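Local coordinates for mannose-6-phosphate isomerase (Helicobacter pylori, PDB 2QH5), which probably catalyses formation of GDP-mannose and diphosphate from mannose 1-phosphate and GTP, through the nucleotidyltransferase domain that makes up this N-terminal piece of a longer protein, at residues 44-49 and 120-125; 27-32 and 110-115; 217-222 and 235-240; 6-11 and 95-100. All coordinates share one frame; numbering follows the deposited sequence.

Contact 1 of 4, residues 44-49 and 120-125; sequences FKRNAS and QAYENA
R46 lays its aliphatic chain over one face of the Y122 ring, and its CB already points toward the helix that carries the tyrosine. The next atom, CG, reaches the ring rim, with R46 CG 3.5 Å from Y122 CE2. CD then stands over the ring centre: R46 CD is 3.7 Å from the centroid of Y122 and only 10° off the ring normal, a clear CH-pi contact. A bend about the CG-CD bond (chi3 35°) carries NE and the guanidinium up from the ring. The guanidinium plane is steeply inclined to the ring, and CZ is too far from the centroid for more than a weak cation-pi attraction. The charged end finds its main partner in H114, whose carbonyl O takes a hydrogen bond from NH2, while NH1 gives a weak one to a water 2.7 Å away. That water is also held by N47 ND2 at 2.6 Å and donates to Y122 OH at 2.8 Å, so one molecule ties together all three side chains. N47 OD1 lies at the ring edge, in its plane. The bond modelled from Y122 OH to this oxygen is 2.4 Å long, and so short a value is doubtful in detail. N47 and Y122 both touch T110, placing the contact where helices 39-48 and 119-134 meet over strand 106-111, in the parallel part of the mixed sheet of the Rossmann-like GT-A fold.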
loop_
_atom_site.group_PDB
_atom_site.type_symbol
_atom_site.label_atom_id
_atom_site.label_comp_id
_atom_site.label_asym_id
_atom_site.label_seq_id
_atom_site.Cartn_x
_atom_site.Cartn_y
_atom_site.Cartn_z
ATOM N N PHE A 44 9.198 7.298 2.856
ATOM C CA PHE A 44 9.864 7.371 1.563
ATOM C C PHE A 44 11.270 6.792 1.647
ATOM O O PHE A 44 11.629 5.906 0.867
ATOM C CB PHE A 44 9.918 8.812 1.015
ATOM C CG PHE A 44 10.648 8.912 -0.293
ATOM C CD1 PHE A 44 11.962 9.352 -0.343
ATOM C CD2 PHE A 44 10.044 8.502 -1.466
ATOM C CE1 PHE A 44 12.654 9.389 -1.557
ATOM C CE2 PHE A 44 10.732 8.542 -2.683
ATOM C CZ PHE A 44 12.033 8.988 -2.725
ATOM N N LYS A 45 12.042 7.303 2.608
ATOM C CA LYS A 45 13.462 6.974 2.780
ATOM C C LYS A 45 13.670 5.491 3.055
ATOM O O LYS A 45 14.573 4.868 2.489
ATOM C CB LYS A 45 14.059 7.810 3.925
ATOM C CG LYS A 45 15.572 7.678 4.119
ATOM C CD LYS A 45 16.032 8.355 5.414
ATOM C CE LYS A 45 17.558 8.358 5.539
ATOM N NZ LYS A 45 18.017 8.926 6.844
ATOM N N ARG A 46 12.820 4.941 3.921
ATOM C CA ARG A 46 12.906 3.545 4.349
ATOM C C ARG A 46 12.738 2.539 3.210
ATOM O O ARG A 46 13.444 1.532 3.180
ATOM C CB ARG A 46 11.938 3.296 5.511
ATOM C CG ARG A 46 11.028 2.097 5.402
ATOM C CD ARG A 46 10.216 1.885 6.682
ATOM N NE ARG A 46 9.822 3.126 7.354
ATOM C CZ ARG A 46 8.575 3.586 7.432
ATOM N NH1 ARG A 46 7.566 2.921 6.876
ATOM N NH2 ARG A 46 8.332 4.725 8.072
ATOM N N ASN A 47 11.847 2.836 2.259
ATOM C CA ASN A 47 11.614 1.950 1.110
ATOM C C ASN A 47 12.436 2.250 -0.135
ATOM O O ASN A 47 12.604 1.379 -0.983
ATOM C CB ASN A 47 10.142 1.936 0.734
ATOM C CG ASN A 47 9.272 1.354 1.822
ATOM O OD1 ASN A 47 9.125 0.137 1.929
ATOM N ND2 ASN A 47 8.683 2.221 2.633
ATOM N N ALA A 48 12.938 3.476 -0.259
ATOM C CA ALA A 48 13.641 3.893 -1.483
ATOM C C ALA A 48 14.927 3.097 -1.709
ATOM O O ALA A 48 15.337 2.858 -2.856
ATOM C CB ALA A 48 13.932 5.391 -1.449
ATOM N N SER A 49 15.531 2.679 -0.596
ATOM C CA SER A 49 16.786 1.933 -0.560
ATOM C C SER A 49 16.616 0.496 -1.054
ATOM O O SER A 49 17.566 -0.121 -1.553
ATOM C CB SER A 49 17.292 1.896 0.879
ATOM O OG SER A 49 16.620 2.865 1.669
ATOM N N GLN A 120 16.164 -2.875 10.453
ATOM C CA GLN A 120 16.756 -4.151 10.046
ATOM C C GLN A 120 15.699 -5.254 10.008
ATOM O O GLN A 120 15.681 -6.075 9.088
ATOM C CB GLN A 120 17.930 -4.539 10.957
ATOM C CG GLN A 120 18.843 -5.617 10.365
ATOM C CD GLN A 120 19.227 -5.333 8.916
ATOM O OE1 GLN A 120 19.852 -4.315 8.614
ATOM N NE2 GLN A 120 18.849 -6.236 8.015
ATOM N N ALA A 121 14.819 -5.250 11.006
ATOM C CA ALA A 121 13.683 -6.163 11.057
ATOM C C ALA A 121 12.685 -5.875 9.929
ATOM O O ALA A 121 11.991 -6.786 9.453
ATOM C CB ALA A 121 12.998 -6.069 12.408
ATOM N N TYR A 122 12.621 -4.604 9.519
ATOM C CA TYR A 122 11.813 -4.183 8.378
ATOM C C TYR A 122 12.372 -4.748 7.084
ATOM O O TYR A 122 11.636 -5.305 6.275
ATOM C CB TYR A 122 11.758 -2.655 8.276
ATOM C CG TYR A 122 10.882 -2.169 7.140
ATOM C CD1 TYR A 122 9.501 -2.101 7.290
ATOM C CD2 TYR A 122 11.430 -1.791 5.911
ATOM C CE1 TYR A 122 8.690 -1.674 6.261
ATOM C CE2 TYR A 122 10.622 -1.362 4.870
ATOM C CZ TYR A 122 9.251 -1.305 5.054
ATOM O OH TYR A 122 8.423 -0.876 4.042
ATOM N N GLU A 123 13.679 -4.594 6.906
ATOM C CA GLU A 123 14.371 -4.990 5.685
ATOM C C GLU A 123 14.313 -6.499 5.455
ATOM O O GLU A 123 14.253 -6.956 4.308
ATOM C CB GLU A 123 15.821 -4.529 5.778
ATOM C CG GLU A 123 16.525 -4.323 4.459
ATOM C CD GLU A 123 17.589 -3.235 4.549
ATOM O OE1 GLU A 123 17.523 -2.413 5.493
ATOM O OE2 GLU A 123 18.482 -3.195 3.673
ATOM N N ASN A 124 14.336 -7.254 6.558
ATOM C CA ASN A 124 14.247 -8.721 6.544
ATOM C C ASN A 124 12.878 -9.199 6.069
ATOM O O ASN A 124 12.785 -10.043 5.167
ATOM C CB ASN A 124 14.527 -9.301 7.941
ATOM C CG ASN A 124 15.972 -9.107 8.394
ATOM O OD1 ASN A 124 16.907 -9.138 7.589
ATOM N ND2 ASN A 124 16.157 -8.915 9.697
ATOM N N ALA A 125 11.832 -8.647 6.692
ATOM C CA ALA A 125 10.435 -8.902 6.323
ATOM C C ALA A 125 10.142 -8.580 4.855
ATOM O O ALA A 125 9.383 -9.298 4.197
ATOM C CB ALA A 125 9.492 -8.131 7.236
HETATM O O HOH W 1 7.188 1.528 4.615
#

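Contact 2 of 4, residues 27-32 and 110-115; sequences PKQFLK and TPSDHL
Q29 meets S112 and D113 where the loop after strand 5-10 comes back against the end of strand 106-111, which runs parallel to strand 5-10 in the mixed sheet of this Rossmann-like nucleotidyltransferase domain. P27 and K28 close the glycine-rich signature of the family, of which residues 13-25 are not modelled. Segment 27-32 is ordered, with a short 3-10 turn at 28-30, and its closest backbone approach is the 5.3 Å between CA of Q29 and CA of D113.

Apolar contact is slight: CB of Q29 lies 4.2 Å from CB of D113. Van der Waals packing against a hydroxyl adds to it, with Q29 CG 3.7 Å from S112 OG. The glutamine reaches the serine because its CG sits between the backbone N and carbonyl carbon (chi1 75°) and its chain then bends at chi2.

Of the polar groups, the amide end of Q29 lies near S112 OG, though its orientation in the model is doubtful. The serine hydroxyl is hydrogen-bonded to the carbonyl O of L10.

Backbone bonds hold both segments from outside, Q29 pairing with F40 and S112 with L10. Separately, the side-chain hydroxyl OG of S43, in the same helix as F40, bonds to S112 O. Within segment 27-32, Q29 CG rides 3.9 Å above the plane of the F30 ring, displaced toward its rim.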
loop_
_atom_site.group_PDB
_atom_site.type_symbol
_atom_site.label_atom_id
_atom_site.label_comp_id
_atom_site.label_asym_id
_atom_site.label_seq_id
_atom_site.Cartn_x
_atom_site.Cartn_y
_atom_site.Cartn_z
ATOM N N PRO A 27 -2.681 17.741 5.802
ATOM C CA PRO A 27 -2.849 16.422 6.426
ATOM C C PRO A 27 -1.690 15.988 7.316
ATOM O O PRO A 27 -0.574 16.503 7.193
ATOM C CB PRO A 27 -2.969 15.472 5.226
ATOM C CG PRO A 27 -3.274 16.343 4.073
ATOM C CD PRO A 27 -2.545 17.615 4.344
ATOM N N LYS A 28 -1.975 15.015 8.178
ATOM C CA LYS A 28 -1.112 14.655 9.304
ATOM C C LYS A 28 0.272 14.103 8.942
ATOM O O LYS A 28 1.251 14.389 9.633
ATOM C CB LYS A 28 -1.845 13.686 10.245
ATOM C CG LYS A 28 -3.195 14.207 10.758
ATOM C CD LYS A 28 -3.722 13.388 11.942
ATOM C CE LYS A 28 -3.106 13.842 13.269
ATOM N NZ LYS A 28 -3.514 12.991 14.426
ATOM N N GLN A 29 0.354 13.333 7.858
ATOM C CA GLN A 29 1.603 12.660 7.482
ATOM C C GLN A 29 2.677 13.577 6.896
ATOM O O GLN A 29 3.761 13.110 6.550
ATOM C CB GLN A 29 1.340 11.502 6.511
ATOM C CG GLN A 29 1.026 11.926 5.078
ATOM C CD GLN A 29 -0.364 11.527 4.642
ATOM O OE1 GLN A 29 -0.645 10.344 4.456
ATOM N NE2 GLN A 29 -1.238 12.508 4.465
ATOM N N PHE A 30 2.384 14.870 6.785
ATOM C CA PHE A 30 3.345 15.815 6.221
ATOM C C PHE A 30 4.060 16.665 7.267
ATOM O O PHE A 30 5.026 17.360 6.950
ATOM C CB PHE A 30 2.672 16.702 5.178
ATOM C CG PHE A 30 2.301 15.970 3.926
ATOM C CD1 PHE A 30 3.284 15.579 3.018
ATOM C CD2 PHE A 30 0.975 15.659 3.660
ATOM C CE1 PHE A 30 2.952 14.895 1.863
ATOM C CE2 PHE A 30 0.632 14.974 2.506
ATOM C CZ PHE A 30 1.622 14.593 1.603
ATOM N N LEU A 31 3.591 16.592 8.510
ATOM C CA LEU A 31 4.143 17.396 9.598
ATOM C C LEU A 31 5.513 16.901 10.038
ATOM O O LEU A 31 5.675 15.734 10.389
ATOM C CB LEU A 31 3.176 17.419 10.780
ATOM C CG LEU A 31 1.878 18.189 10.521
ATOM C CD1 LEU A 31 0.778 17.747 11.479
ATOM C CD2 LEU A 31 2.120 19.701 10.600
ATOM N N LYS A 32 6.488 17.806 10.029
ATOM C CA LYS A 32 7.896 17.457 10.254
ATOM C C LYS A 32 8.256 17.325 11.742
ATOM O O LYS A 32 9.322 17.776 12.182
ATOM C CB LYS A 32 8.812 18.481 9.569
ATOM C CG LYS A 32 8.329 18.942 8.200
ATOM C CD LYS A 32 9.437 19.602 7.394
ATOM C CE LYS A 32 10.471 18.582 6.934
ATOM N NZ LYS A 32 11.226 19.020 5.731
ATOM N N THR A 110 3.164 0.619 0.324
ATOM C CA THR A 110 3.492 1.103 1.668
ATOM C C THR A 110 2.777 2.404 1.995
ATOM O O THR A 110 3.072 3.426 1.388
ATOM C CB THR A 110 5.029 1.352 1.812
ATOM O OG1 THR A 110 5.501 2.209 0.754
ATOM C CG2 THR A 110 5.790 0.043 1.742
ATOM N N PRO A 111 1.841 2.381 2.962
ATOM C CA PRO A 111 1.226 3.631 3.415
ATOM C C PRO A 111 2.257 4.575 4.042
ATOM O O PRO A 111 3.235 4.122 4.624
ATOM C CB PRO A 111 0.205 3.164 4.465
ATOM C CG PRO A 111 -0.035 1.721 4.159
ATOM C CD PRO A 111 1.291 1.214 3.671
ATOM N N SER A 112 2.033 5.879 3.919
ATOM C CA SER A 112 3.030 6.880 4.304
ATOM C C SER A 112 2.961 7.278 5.775
ATOM O O SER A 112 3.941 7.774 6.323
ATOM C CB SER A 112 2.885 8.127 3.432
ATOM O OG SER A 112 1.552 8.598 3.460
ATOM N N ASP A 113 1.809 7.057 6.403
ATOM C CA ASP A 113 1.596 7.411 7.813
ATOM C C ASP A 113 2.061 6.318 8.790
ATOM O O ASP A 113 1.418 6.062 9.813
ATOM C CB ASP A 113 0.125 7.786 8.066
ATOM C CG ASP A 113 -0.858 6.727 7.565
ATOM O OD1 ASP A 113 -2.020 7.082 7.274
ATOM O OD2 ASP A 113 -0.483 5.541 7.456
ATOM N N HIS A 114 3.182 5.680 8.460
ATOM C CA HIS A 114 3.731 4.595 9.262
ATOM C C HIS A 114 5.035 4.984 9.934
ATOM O O HIS A 114 5.911 5.600 9.315
ATOM C CB HIS A 114 3.982 3.356 8.399
ATOM C CG HIS A 114 2.765 2.514 8.170
ATOM N ND1 HIS A 114 2.725 1.515 7.220
ATOM C CD2 HIS A 114 1.544 2.523 8.759
ATOM C CE1 HIS A 114 1.537 0.938 7.243
ATOM N NE2 HIS A 114 0.800 1.534 8.163
ATOM N N LEU A 115 5.158 4.605 11.201
ATOM C CA LEU A 115 6.411 4.740 11.926
ATOM C C LEU A 115 6.986 3.345 12.173
ATOM O O LEU A 115 6.345 2.487 12.788
ATOM C CB LEU A 115 6.200 5.481 13.248
ATOM C CG LEU A 115 7.246 6.508 13.705
ATOM C CD1 LEU A 115 6.927 6.948 15.133
ATOM C CD2 LEU A 115 8.694 6.006 13.597
#

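Contact 3 of 4, residues 217-222 and 235-240; sequences FESLEN and EKSMQD
S219 and S237 join the turn that leads into the antiparallel hairpin 221-223/230-233 to the short helix that leaves it, 235-239. The link is a single side-chain bond: S219 OG and S237 OG stand 2.6 Å apart, and either hydroxyl could be the donor. Around this bond the touch is small, with S219 CB 3.5 Å from S237 OG and S237 CB 3.4 Å from S219 OG, and the whole interface amounts to 61 Å². The backbones keep their distance, 7.1 Å between the CA atoms of the two serines, and the hydroxyls span the distance between the two main chains. Both CB atoms point across it. S219 places OG between its backbone N and carbonyl carbon (chi1 72°), whereas S237 turns OG back beside its own backbone N (chi1 -50°).

Each hydroxyl has a second partner: S219 OG bonds to the carbonyl O of A216, the last residue of helix 207-216, and S237 OG to the hydroxyl of S234, just ahead of its helix. The result is a small chain of polar groups running from the end of one helix to the start of another. The chain between the segments completes the hairpin, with strand 230-233 lying parallel to strand 78-84 at this margin of the central sheet; E221 pairs with R232 across the hairpin through backbone bonds. The apolar side chains of the same segments pack on other partners: F217 and L220 on M100, and M238 on L86, L96 and L233. S219 itself is partly exposed and also touches a neighbouring molecule in the crystal.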
loop_
_atom_site.group_PDB
_atom_site.type_symbol
_atom_site.label_atom_id
_atom_site.label_comp_id
_atom_site.label_asym_id
_atom_site.label_seq_id
_atom_site.Cartn_x
_atom_site.Cartn_y
_atom_site.Cartn_z
ATOM N N PHE A 217 -7.989 4.738 -16.229
ATOM C CA PHE A 217 -6.627 4.742 -16.755
ATOM C C PHE A 217 -6.551 5.239 -18.213
ATOM O O PHE A 217 -5.513 5.742 -18.648
ATOM C CB PHE A 217 -6.027 3.326 -16.623
ATOM C CG PHE A 217 -4.592 3.223 -17.050
ATOM C CD1 PHE A 217 -4.258 2.802 -18.336
ATOM C CD2 PHE A 217 -3.567 3.551 -16.167
ATOM C CE1 PHE A 217 -2.929 2.723 -18.741
ATOM C CE2 PHE A 217 -2.234 3.466 -16.565
ATOM C CZ PHE A 217 -1.917 3.051 -17.853
ATOM N N GLU A 218 -7.648 5.110 -18.957
ATOM C CA GLU A 218 -7.670 5.473 -20.384
ATOM C C GLU A 218 -7.546 6.974 -20.621
ATOM O O GLU A 218 -7.001 7.419 -21.645
ATOM C CB GLU A 218 -8.936 4.936 -21.069
ATOM C CG GLU A 218 -8.862 3.460 -21.456
ATOM C CD GLU A 218 -7.717 3.166 -22.420
ATOM O OE1 GLU A 218 -6.682 2.622 -21.968
ATOM O OE2 GLU A 218 -7.844 3.494 -23.624
ATOM N N SER A 219 -8.034 7.739 -19.652
ATOM C CA SER A 219 -8.085 9.187 -19.735
ATOM C C SER A 219 -6.958 9.842 -18.944
ATOM O O SER A 219 -7.056 11.015 -18.579
ATOM C CB SER A 219 -9.384 9.649 -19.119
ATOM O OG SER A 219 -9.282 9.473 -17.715
ATOM N N LEU A 220 -5.914 9.074 -18.650
ATOM C CA LEU A 220 -4.770 9.546 -17.875
ATOM C C LEU A 220 -3.942 10.474 -18.743
ATOM O O LEU A 220 -3.852 10.273 -19.952
ATOM C CB LEU A 220 -3.943 8.337 -17.420
ATOM C CG LEU A 220 -2.726 8.430 -16.498
ATOM C CD1 LEU A 220 -2.732 7.239 -15.569
ATOM C CD2 LEU A 220 -1.418 8.477 -17.290
ATOM N N GLU A 221 -3.361 11.508 -18.137
ATOM C CA GLU A 221 -2.512 12.448 -18.869
ATOM C C GLU A 221 -1.294 12.806 -18.034
ATOM O O GLU A 221 -1.342 12.721 -16.815
ATOM C CB GLU A 221 -3.273 13.728 -19.242
ATOM C CG GLU A 221 -4.649 13.522 -19.871
ATOM C CD GLU A 221 -5.145 14.739 -20.624
ATOM O OE1 GLU A 221 -6.327 14.740 -21.026
ATOM O OE2 GLU A 221 -4.357 15.690 -20.813
ATOM N N ASN A 222 -0.219 13.222 -18.701
ATOM C CA ASN A 222 1.041 13.570 -18.045
ATOM C C ASN A 222 1.409 15.054 -18.034
ATOM O O ASN A 222 1.127 15.784 -18.985
ATOM C CB ASN A 222 2.188 12.787 -18.674
ATOM C CG ASN A 222 2.045 11.304 -18.487
ATOM O OD1 ASN A 222 2.126 10.544 -19.444
ATOM N ND2 ASN A 222 1.818 10.878 -17.250
ATOM N N GLU A 235 -11.232 14.429 -12.503
ATOM C CA GLU A 235 -12.273 14.237 -11.502
ATOM C C GLU A 235 -13.439 13.456 -12.100
ATOM O O GLU A 235 -14.092 12.674 -11.414
ATOM C CB GLU A 235 -12.750 15.591 -10.983
ATOM C CG GLU A 235 -13.650 15.494 -9.774
ATOM C CD GLU A 235 -14.059 16.845 -9.238
ATOM O OE1 GLU A 235 -15.040 16.899 -8.464
ATOM O OE2 GLU A 235 -13.402 17.849 -9.587
ATOM N N LYS A 236 -13.663 13.677 -13.395
ATOM C CA LYS A 236 -14.666 12.984 -14.198
ATOM C C LYS A 236 -14.466 11.465 -14.192
ATOM O O LYS A 236 -15.407 10.708 -13.944
ATOM C CB LYS A 236 -14.609 13.521 -15.639
ATOM C CG LYS A 236 -15.566 12.864 -16.638
ATOM C CD LYS A 236 -16.712 13.796 -17.040
ATOM C CE LYS A 236 -17.863 13.776 -16.038
ATOM N NZ LYS A 236 -18.979 14.676 -16.459
ATOM N N SER A 237 -13.235 11.032 -14.459
ATOM C CA SER A 237 -12.902 9.611 -14.548
ATOM C C SER A 237 -13.034 8.908 -13.203
ATOM O O SER A 237 -13.442 7.749 -13.128
ATOM C CB SER A 237 -11.474 9.437 -15.065
ATOM O OG SER A 237 -11.262 10.202 -16.235
ATOM N N MET A 238 -12.691 9.623 -12.142
ATOM C CA MET A 238 -12.661 9.043 -10.819
ATOM C C MET A 238 -14.018 9.076 -10.143
ATOM O O MET A 238 -14.235 8.352 -9.179
ATOM C CB MET A 238 -11.624 9.757 -9.958
ATOM C CG MET A 238 -10.219 9.623 -10.503
ATOM S SD MET A 238 -9.022 9.303 -9.213
ATOM C CE MET A 238 -9.452 7.623 -8.771
ATOM N N GLN A 239 -14.921 9.909 -10.661
ATOM C CA GLN A 239 -16.261 10.091 -10.095
ATOM C C GLN A 239 -17.075 8.809 -10.053
ATOM O O GLN A 239 -17.625 8.457 -9.009
ATOM C CB GLN A 239 -17.039 11.152 -10.875
ATOM C CG GLN A 239 -17.076 12.515 -10.207
ATOM C CD GLN A 239 -17.604 13.608 -11.124
ATOM O OE1 GLN A 239 -17.769 13.408 -12.332
ATOM N NE2 GLN A 239 -17.867 14.778 -10.551
ATOM N N ASP A 240 -17.133 8.110 -11.183
ATOM C CA ASP A 240 -17.977 6.925 -11.308
ATOM C C ASP A 240 -17.380 5.688 -10.636
ATOM O O ASP A 240 -18.017 4.634 -10.592
ATOM C CB ASP A 240 -18.269 6.625 -12.781
ATOM C CG ASP A 240 -17.140 5.868 -13.453
ATOM O OD1 ASP A 240 -16.027 6.429 -13.556
ATOM O OD2 ASP A 240 -17.364 4.710 -13.875
#

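Contact 4 of 4, residues 6-11 and 95-100; sequences KNILLS and ALSALM
K6 NZ is gripped from two residues at the end of helix 90-99: it bonds to S101 OG, its stronger partner, and gives a weak hydrogen bond to M100 O, 3.1 Å away. The lysine gets there with a chain extended from CG onward (chi3 178°), reaching past the last helical turn. M100 is the first residue to leave helical geometry, so the ammonium sits by the carbonyl end of the helix, where the helix dipole would probably favour a positive charge. S101 OG also bonds to S97 O, which ties the same hydroxyl to the final turn.

Two residues along the strand, I8 meets S97. I8 CG2 lies 3.5 Å from S97 OG, and I8 CG2 and CD1 each come to 3.8 Å from S97 CB, so the serine rests against both branches. Its hydroxyl, beside its own backbone N (chi1 -50°), is engaged by A93 O one turn earlier and presents itself to I8 simply as packing. The side chains of L107 and V109 flank I8 from the adjoining strand. A helix lying on the central strand in this way is characteristic of the crossover of a Rossmann-like sheet, here the connection from strand 78-84 to strand 106-111.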
loop_
_atom_site.group_PDB
_atom_site.type_symbol
_atom_site.label_atom_id
_atom_site.label_comp_id
_atom_site.label_asym_id
_atom_site.label_seq_id
_atom_site.Cartn_x
_atom_site.Cartn_y
_atom_site.Cartn_z
ATOM N N LYS A 6 9.113 -1.874 -7.532
ATOM C CA LYS A 6 8.506 -0.567 -7.367
ATOM C C LYS A 6 7.952 -0.364 -5.972
ATOM O O LYS A 6 7.254 -1.230 -5.438
ATOM C CB LYS A 6 7.350 -0.409 -8.346
ATOM C CG LYS A 6 7.668 0.269 -9.646
ATOM C CD LYS A 6 6.361 0.696 -10.267
ATOM C CE LYS A 6 6.563 1.443 -11.563
ATOM N NZ LYS A 6 5.245 1.790 -12.153
ATOM N N ASN A 7 8.248 0.794 -5.392
ATOM C CA ASN A 7 7.589 1.214 -4.170
ATOM C C ASN A 7 6.349 2.013 -4.538
ATOM O O ASN A 7 6.447 3.012 -5.242
ATOM C CB ASN A 7 8.525 2.057 -3.301
ATOM C CG ASN A 7 7.864 2.535 -2.017
ATOM O OD1 ASN A 7 8.167 3.623 -1.528
ATOM N ND2 ASN A 7 6.956 1.727 -1.469
ATOM N N ILE A 8 5.182 1.559 -4.086
ATOM C CA ILE A 8 3.951 2.326 -4.241
ATOM C C ILE A 8 3.644 2.993 -2.917
ATOM O O ILE A 8 3.115 2.365 -1.996
ATOM C CB ILE A 8 2.756 1.469 -4.669
ATOM C CG1 ILE A 8 3.105 0.592 -5.886
ATOM C CG2 ILE A 8 1.548 2.362 -4.933
ATOM C CD1 ILE A 8 3.515 1.348 -7.125
ATOM N N LEU A 9 3.979 4.276 -2.840
ATOM C CA LEU A 9 3.903 5.037 -1.597
ATOM C C LEU A 9 2.543 5.728 -1.532
ATOM O O LEU A 9 2.323 6.744 -2.182
ATOM C CB LEU A 9 5.059 6.059 -1.554
ATOM C CG LEU A 9 5.822 6.344 -0.263
ATOM C CD1 LEU A 9 6.689 7.574 -0.469
ATOM C CD2 LEU A 9 4.916 6.536 0.949
ATOM N N LEU A 10 1.618 5.157 -0.770
ATOM C CA LEU A 10 0.263 5.684 -0.699
ATOM C C LEU A 10 0.148 6.829 0.297
ATOM O O LEU A 10 0.231 6.606 1.510
ATOM C CB LEU A 10 -0.724 4.583 -0.310
ATOM C CG LEU A 10 -0.846 3.338 -1.191
ATOM C CD1 LEU A 10 -1.669 2.304 -0.455
ATOM C CD2 LEU A 10 -1.476 3.655 -2.521
ATOM N N SER A 11 -0.072 8.041 -0.216
ATOM C CA SER A 11 -0.241 9.227 0.624
ATOM C C SER A 11 -1.649 9.820 0.547
ATOM O O SER A 11 -2.113 10.448 1.497
ATOM C CB SER A 11 0.791 10.284 0.254
ATOM O OG SER A 11 2.086 9.716 0.237
ATOM N N ALA A 95 -4.787 -0.635 -7.840
ATOM C CA ALA A 95 -5.066 -1.104 -9.204
ATOM C C ALA A 95 -4.540 -0.164 -10.280
ATOM O O ALA A 95 -4.016 -0.623 -11.300
ATOM C CB ALA A 95 -6.538 -1.345 -9.403
ATOM N N LEU A 96 -4.663 1.143 -10.045
ATOM C CA LEU A 96 -4.148 2.153 -10.974
ATOM C C LEU A 96 -2.630 2.079 -11.078
ATOM O O LEU A 96 -2.086 2.022 -12.185
ATOM C CB LEU A 96 -4.649 3.567 -10.612
ATOM C CG LEU A 96 -6.160 3.831 -10.863
ATOM C CD1 LEU A 96 -6.691 5.089 -10.175
ATOM C CD2 LEU A 96 -6.526 3.854 -12.350
ATOM N N SER A 97 -1.960 2.041 -9.928
ATOM C CA SER A 97 -0.494 1.863 -9.831
ATOM C C SER A 97 0.033 0.615 -10.531
ATOM O O SER A 97 1.096 0.647 -11.156
ATOM C CB SER A 97 -0.069 1.797 -8.367
ATOM O OG SER A 97 -0.622 2.870 -7.630
ATOM N N ALA A 98 -0.707 -0.484 -10.406
ATOM C CA ALA A 98 -0.380 -1.733 -11.083
ATOM C C ALA A 98 -0.545 -1.609 -12.600
ATOM O O ALA A 98 0.251 -2.158 -13.357
ATOM C CB ALA A 98 -1.241 -2.859 -10.543
ATOM N N LEU A 99 -1.567 -0.875 -13.041
ATOM C CA LEU A 99 -1.784 -0.628 -14.466
ATOM C C LEU A 99 -0.719 0.308 -15.049
ATOM O O LEU A 99 -0.444 0.260 -16.242
ATOM C CB LEU A 99 -3.190 -0.072 -14.738
ATOM C CG LEU A 99 -4.439 -0.931 -14.452
ATOM C CD1 LEU A 99 -5.666 -0.065 -14.521
ATOM C CD2 LEU A 99 -4.609 -2.161 -15.363
ATOM N N MET A 100 -0.119 1.143 -14.198
ATOM C CA MET A 100 1.019 1.979 -14.590
ATOM C C MET A 100 2.338 1.208 -14.532
ATOM O O MET A 100 3.410 1.804 -14.640
ATOM C CB MET A 100 1.129 3.215 -13.687
ATOM C CG MET A 100 0.115 4.305 -13.957
ATOM S SD MET A 100 0.030 5.570 -12.660
ATOM C CE MET A 100 -1.700 5.373 -12.281
#

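In the fold
Strand 5-10 separates two buried contacts by alternation: N7 and L9 face helix 39-48 of contact 1, whereas K6 and I8 face helix 90-99 in contact 4. The centre of contact 4 lies about 8 Å from the centre of the chain, that of contact 1 about 14 Å. Contact 2 lies at the end of the same sheet, partly buried, and touches both, with T110 OG1 bonded to N7 ND2. Contact 3 is peripheral, its centre about 21 Å from the chain centre, yet reaches contact 4 through F217 on L99. Chemistry follows place: ring face and shared water between helices, lysine at a helix end in the core, paired hydroxyls at the margin, and loose packing at the strand end.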